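Local structure of 6-phospho-beta-d glycosidase (Streptococcus pyogenes, 5FOO) at residues N367-S372 against D387-F392; D379-I384 against V443-A448. The protein is a family 1 glycoside hydrolase that probably hydrolyses 6-phospho-beta-glucosides, and is seen here with 6-phosphocyclophellitol in its pocket. The protein carries 1 engineered substitution. All coordinates share one frame; numbering follows the deposited sequence.

Contact 1 (N367-S372 against D387-F392); sequences NGVGIS and DYRIQF
V369 and R389 bring their CA atoms to 6.3 Å, where the loop 367-372 at the end of barrel strand 362-367 runs over the start of helix 387-405. The F392 ring packs under the loop. CB of V369 sits over the ring centre, 3.6 Å from the centroid and 8° off the ring normal, a CH-pi contact. CG of F392 is anti to its backbone N (chi1 179°), which carries the ring out to the loop. G368 O approaches the same ring obliquely and lies 3.1 Å from F392 CZ. F392 CE1 meets the N367 amide obliquely, the amide and ring planes 21° apart; N367 OD1 and ND2 are bonded to Y413 and F298.

I371 rests on Y388 with CG1, 3.5 Å from CE2. Y388 OH bonds to E374.

R389 bends at chi3 and turns its guanidinium side-on to the loop. NE and NH2 of R389 both donate to V369 O, at 3.3 and 3.0 Å. The oxygen lies in the guanidinium plane. Water 1 accepts from V369 N at 3.2 Å and more weakly from R389 NE. NH1 of R389 forms salt bridges with D386 and E374.

The paired bonds fix the rotation of the guanidinium and satisfy a buried carbonyl. R389 ties loop to helix. Its carboxylate partners should favour the positive charge, with E374 shared by K447.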
loop_
_atom_site.group_PDB
_atom_site.type_symbol
_atom_site.label_atom_id
_atom_site.label_comp_id
_atom_site.label_asym_id
_atom_site.label_seq_id
_atom_site.Cartn_x
_atom_site.Cartn_y
_atom_site.Cartn_z
ATOM N N ASN A 367 0.694 6.720 6.011
ATOM C CA ASN A 367 1.757 7.500 6.613
ATOM C C ASN A 367 1.663 7.175 8.057
ATOM O O ASN A 367 0.606 7.311 8.599
ATOM C CB ASN A 367 1.554 9.009 6.379
ATOM C CG ASN A 367 2.566 9.846 7.076
ATOM O OD1 ASN A 367 2.257 10.555 8.023
ATOM N ND2 ASN A 367 3.789 9.762 6.623
ATOM N N GLY A 368 2.764 6.712 8.662
ATOM C CA GLY A 368 2.810 6.395 10.072
ATOM C C GLY A 368 4.211 6.021 10.491
ATOM O O GLY A 368 5.163 6.020 9.667
ATOM N N VAL A 369 4.322 5.750 11.778
ATOM C CA VAL A 369 5.597 5.425 12.430
ATOM C C VAL A 369 5.376 4.265 13.414
ATOM O O VAL A 369 4.410 4.238 14.200
ATOM C CB VAL A 369 6.238 6.643 13.158
ATOM C CG1 VAL A 369 5.387 7.165 14.307
ATOM C CG2 VAL A 369 7.640 6.254 13.663
ATOM N N GLY A 370 6.297 3.313 13.344
ATOM C CA GLY A 370 6.218 2.059 14.053
ATOM C C GLY A 370 7.326 1.986 15.106
ATOM O O GLY A 370 8.485 2.294 14.784
ATOM N N ILE A 371 6.975 1.547 16.321
ATOM C CA ILE A 371 7.867 1.558 17.510
ATOM C C ILE A 371 7.598 0.273 18.258
ATOM O O ILE A 371 6.453 -0.174 18.313
ATOM C CB ILE A 371 7.505 2.786 18.392
ATOM C CG1 ILE A 371 7.900 4.069 17.657
ATOM C CG2 ILE A 371 8.114 2.795 19.792
ATOM C CD1 ILE A 371 9.381 4.140 17.343
ATOM N N SER A 372 8.638 -0.352 18.800
ATOM C CA SER A 372 8.477 -1.497 19.728
ATOM C C SER A 372 8.354 -1.070 21.208
ATOM O O SER A 372 8.512 0.097 21.568
ATOM C CB SER A 372 9.633 -2.489 19.549
ATOM O OG SER A 372 10.834 -1.844 19.867
ATOM N N ASP A 387 3.679 10.373 22.287
ATOM C CA ASP A 387 3.942 11.716 21.732
ATOM C C ASP A 387 4.923 11.715 20.567
ATOM O O ASP A 387 4.835 12.603 19.720
ATOM C CB ASP A 387 4.205 12.834 22.757
ATOM C CG ASP A 387 5.083 12.425 23.863
ATOM O OD1 ASP A 387 6.148 11.809 23.602
ATOM O OD2 ASP A 387 4.690 12.732 25.016
ATOM N N TYR A 388 5.845 10.740 20.509
ATOM C CA TYR A 388 6.635 10.518 19.297
ATOM C C TYR A 388 5.731 10.350 18.038
ATOM O O TYR A 388 6.075 10.806 16.981
ATOM C CB TYR A 388 7.556 9.317 19.429
ATOM C CG TYR A 388 6.851 8.087 19.938
ATOM C CD1 TYR A 388 6.787 7.823 21.301
ATOM C CD2 TYR A 388 6.286 7.169 19.066
ATOM C CE1 TYR A 388 6.107 6.694 21.785
ATOM C CE2 TYR A 388 5.637 6.021 19.531
ATOM C CZ TYR A 388 5.554 5.798 20.895
ATOM O OH TYR A 388 4.915 4.721 21.398
ATOM N N ARG A 389 4.591 9.667 18.154
ATOM C CA ARG A 389 3.708 9.426 16.980
ATOM C C ARG A 389 2.922 10.708 16.580
ATOM O O ARG A 389 2.827 11.081 15.412
ATOM C CB ARG A 389 2.752 8.268 17.273
ATOM C CG ARG A 389 1.849 7.950 16.092
ATOM C CD ARG A 389 1.177 6.614 16.230
ATOM N NE ARG A 389 2.189 5.587 16.193
ATOM C CZ ARG A 389 2.558 4.825 17.218
ATOM N NH1 ARG A 389 1.977 4.937 18.430
ATOM N NH2 ARG A 389 3.553 3.927 17.013
ATOM N N ILE A 390 2.386 11.396 17.584
ATOM C CA ILE A 390 1.809 12.747 17.416
ATOM C C ILE A 390 2.756 13.686 16.699
ATOM O O ILE A 390 2.412 14.256 15.639
ATOM C CB ILE A 390 1.401 13.332 18.756
ATOM C CG1 ILE A 390 0.229 12.490 19.306
ATOM C CG2 ILE A 390 1.050 14.832 18.625
ATOM C CD1 ILE A 390 -0.227 12.868 20.715
ATOM N N GLN A 391 3.979 13.786 17.211
ATOM C CA GLN A 391 4.965 14.598 16.574
ATOM C C GLN A 391 5.226 14.160 15.121
ATOM O O GLN A 391 5.210 14.985 14.178
ATOM C CB GLN A 391 6.256 14.538 17.366
ATOM C CG GLN A 391 7.339 15.444 16.838
ATOM C CD GLN A 391 6.924 16.905 17.003
ATOM O OE1 GLN A 391 6.185 17.257 17.959
ATOM N NE2 GLN A 391 7.352 17.759 16.059
ATOM N N PHE A 392 5.497 12.877 14.902
ATOM C CA PHE A 392 5.732 12.397 13.527
ATOM C C PHE A 392 4.534 12.764 12.619
ATOM O O PHE A 392 4.729 13.276 11.530
ATOM C CB PHE A 392 5.989 10.869 13.552
ATOM C CG PHE A 392 6.234 10.200 12.200
ATOM C CD1 PHE A 392 5.174 9.838 11.367
ATOM C CD2 PHE A 392 7.518 9.775 11.828
ATOM C CE1 PHE A 392 5.408 9.154 10.164
ATOM C CE2 PHE A 392 7.731 9.096 10.667
ATOM C CZ PHE A 392 6.692 8.762 9.826
HETATM O O HOH W 1 1.451 5.448 13.126
#

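Contact 2 (D379-I384 against V443-A448); sequences DETGQI and VRRPKA
R445 reaches from strand 444-446, one arm of a two-stranded antiparallel sheet with 435-437, to the type I beta turn D379-G382. The turn belongs to the long loop after the seventh strand of the TIM barrel. Its own closing bond runs from G382 N to D379 O.

The polar contacts centre on the R445 guanidinium. With CG anti to the backbone N (chi1 177°) and the chain extended from CG to NE, the guanidinium is carried to the turn. NH1 and NH2 of R445 both donate end-on to T381 O, at 3.0 and 3.1 Å. They come from the same face of the carbonyl, and NH2 stands well above its plane. A weak bond from R445 NH2 to T381 OG1 (3.5 Å) lies at the guanidinium edge. One guanidinium face lies against the backbone, with Q383 N 3.4 Å above its centre and G382 C toward its rim. Glycine at 382 suits both the positive phi (91°) and this close approach of NH1.

Water 2 accepts from I384 N at 2.9 Å and sits within reach of P446 O. CG of Q383 lies 3.7 Å from P446 O, against the backbone of 446-448.

The apolar contacts lie beyond. The side chains of I384 and K447 run side by side, pointing the same way, with I384 CB 4.0 Å from K447 CG. K447 is extended beyond CG and sends NZ on to salt bridges with E374 and D420.

One backbone bond completes the join: A448 N donates to I384 O at 3.0 Å with an N-H...O angle of 177°, and the donor lies almost in line with the C=O bond.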
loop_
_atom_site.group_PDB
_atom_site.type_symbol
_atom_site.label_atom_id
_atom_site.label_comp_id
_atom_site.label_asym_id
_atom_site.label_seq_id
_atom_site.Cartn_x
_atom_site.Cartn_y
_atom_site.Cartn_z
ATOM N N ASP A 379 1.200 5.804 30.858
ATOM C CA ASP A 379 1.151 6.656 32.044
ATOM C C ASP A 379 0.318 5.991 33.177
ATOM O O ASP A 379 -0.093 4.829 33.025
ATOM C CB ASP A 379 0.564 8.015 31.650
ATOM C CG ASP A 379 -0.938 7.945 31.293
ATOM O OD1 ASP A 379 -1.608 6.881 31.372
ATOM O OD2 ASP A 379 -1.450 8.987 30.906
ATOM N N GLU A 380 0.053 6.758 34.265
ATOM C CA GLU A 380 -0.767 6.345 35.441
ATOM C C GLU A 380 -2.049 5.662 35.005
ATOM O O GLU A 380 -2.431 4.636 35.575
ATOM C CB GLU A 380 -1.119 7.539 36.368
ATOM N N THR A 381 -2.702 6.193 33.969
ATOM C CA THR A 381 -3.988 5.651 33.571
ATOM C C THR A 381 -3.932 4.382 32.748
ATOM O O THR A 381 -4.968 3.792 32.544
ATOM C CB THR A 381 -4.896 6.707 32.894
ATOM O OG1 THR A 381 -6.193 6.134 32.726
ATOM C CG2 THR A 381 -4.399 7.193 31.534
ATOM N N GLY A 382 -2.757 3.953 32.297
ATOM C CA GLY A 382 -2.630 2.816 31.378
ATOM C C GLY A 382 -2.635 3.115 29.872
ATOM O O GLY A 382 -2.325 2.260 29.070
ATOM N N GLN A 383 -2.970 4.339 29.493
ATOM C CA GLN A 383 -2.935 4.789 28.114
ATOM C C GLN A 383 -1.517 4.987 27.674
ATOM O O GLN A 383 -0.790 5.678 28.352
ATOM C CB GLN A 383 -3.633 6.126 28.000
ATOM C CG GLN A 383 -3.580 6.758 26.615
ATOM C CD GLN A 383 -4.453 7.996 26.494
ATOM O OE1 GLN A 383 -3.964 9.123 26.382
ATOM N NE2 GLN A 383 -5.749 7.781 26.495
ATOM N N ILE A 384 -1.164 4.440 26.511
ATOM C CA ILE A 384 0.095 4.717 25.867
ATOM C C ILE A 384 0.223 6.189 25.478
ATOM O O ILE A 384 -0.580 6.678 24.741
ATOM C CB ILE A 384 0.307 3.810 24.636
ATOM C CG1 ILE A 384 0.365 2.332 25.063
ATOM C CG2 ILE A 384 1.609 4.172 23.939
ATOM C CD1 ILE A 384 0.399 1.331 23.916
ATOM N N VAL A 443 -8.270 -7.006 22.897
ATOM C CA VAL A 443 -8.835 -5.787 23.445
ATOM C C VAL A 443 -8.100 -4.567 22.929
ATOM O O VAL A 443 -6.850 -4.493 22.985
ATOM C CB VAL A 443 -8.736 -5.806 24.988
ATOM C CG1 VAL A 443 -9.142 -4.445 25.615
ATOM C CG2 VAL A 443 -9.602 -6.944 25.495
ATOM N N ARG A 444 -8.873 -3.572 22.507
ATOM C CA ARG A 444 -8.316 -2.302 22.011
ATOM C C ARG A 444 -8.242 -1.251 23.121
ATOM O O ARG A 444 -9.044 -1.239 24.043
ATOM C CB ARG A 444 -9.161 -1.710 20.875
ATOM C CG ARG A 444 -9.012 -2.358 19.520
ATOM C CD ARG A 444 -9.589 -3.739 19.489
ATOM N NE ARG A 444 -9.909 -4.166 18.137
ATOM C CZ ARG A 444 -9.465 -5.246 17.505
ATOM N NH1 ARG A 444 -8.556 -6.093 18.039
ATOM N NH2 ARG A 444 -9.928 -5.491 16.268
ATOM N N ARG A 445 -7.279 -0.355 23.016
ATOM C CA ARG A 445 -7.208 0.785 23.872
ATOM C C ARG A 445 -6.578 1.950 23.147
ATOM O O ARG A 445 -5.394 1.891 22.787
ATOM C CB ARG A 445 -6.371 0.450 25.114
ATOM C CG ARG A 445 -6.244 1.686 25.975
ATOM C CD ARG A 445 -6.015 1.403 27.443
ATOM N NE ARG A 445 -6.350 2.644 28.151
ATOM C CZ ARG A 445 -6.168 2.888 29.448
ATOM N NH1 ARG A 445 -5.635 1.966 30.258
ATOM N NH2 ARG A 445 -6.515 4.091 29.928
ATOM N N PRO A 446 -7.347 3.030 22.940
ATOM C CA PRO A 446 -6.810 4.231 22.250
ATOM C C PRO A 446 -5.546 4.741 22.885
ATOM O O PRO A 446 -5.459 4.772 24.115
ATOM C CB PRO A 446 -7.912 5.265 22.454
ATOM C CG PRO A 446 -9.177 4.428 22.477
ATOM C CD PRO A 446 -8.814 3.122 23.158
ATOM N N LYS A 447 -4.604 5.183 22.061
ATOM C CA LYS A 447 -3.383 5.816 22.550
ATOM C C LYS A 447 -3.616 7.315 22.521
ATOM O O LYS A 447 -4.617 7.813 21.930
ATOM C CB LYS A 447 -2.154 5.444 21.695
ATOM C CG LYS A 447 -2.043 3.986 21.349
ATOM C CD LYS A 447 -0.744 3.676 20.587
ATOM C CE LYS A 447 -0.748 2.249 20.046
ATOM N NZ LYS A 447 0.201 2.000 18.934
ATOM N N ALA A 448 -2.715 8.058 23.160
ATOM C CA ALA A 448 -2.806 9.508 23.074
ATOM C C ALA A 448 -2.932 10.036 21.642
ATOM O O ALA A 448 -3.557 11.075 21.439
ATOM C CB ALA A 448 -1.620 10.168 23.723
HETATM O O HOH W 2 -3.018 2.776 25.060
#

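Overall arrangement
Contacts 1 and 2 have centres about 15 Å apart, and their segments alternate along the chain. Both fasten the loop between strand 362-367 and helix 387-405. Contact 1 holds its beginning and the helix that follows; contact 2 holds its outer turn. They touch through R389 NH1 and K447 NZ, 3.5 Å apart. These like charges share the carboxylate of E374, which belongs to the same loop. I390 CD1 also packs 3.9 Å from A448 O. Contact 1 is nearer the pocket: E366 of the ligand site directly precedes N367, and G370 lies about 6 Å from the bound 6-phosphocyclophellitol, whereas the side chain of K447 in contact 2 is about 12 Å from that ligand.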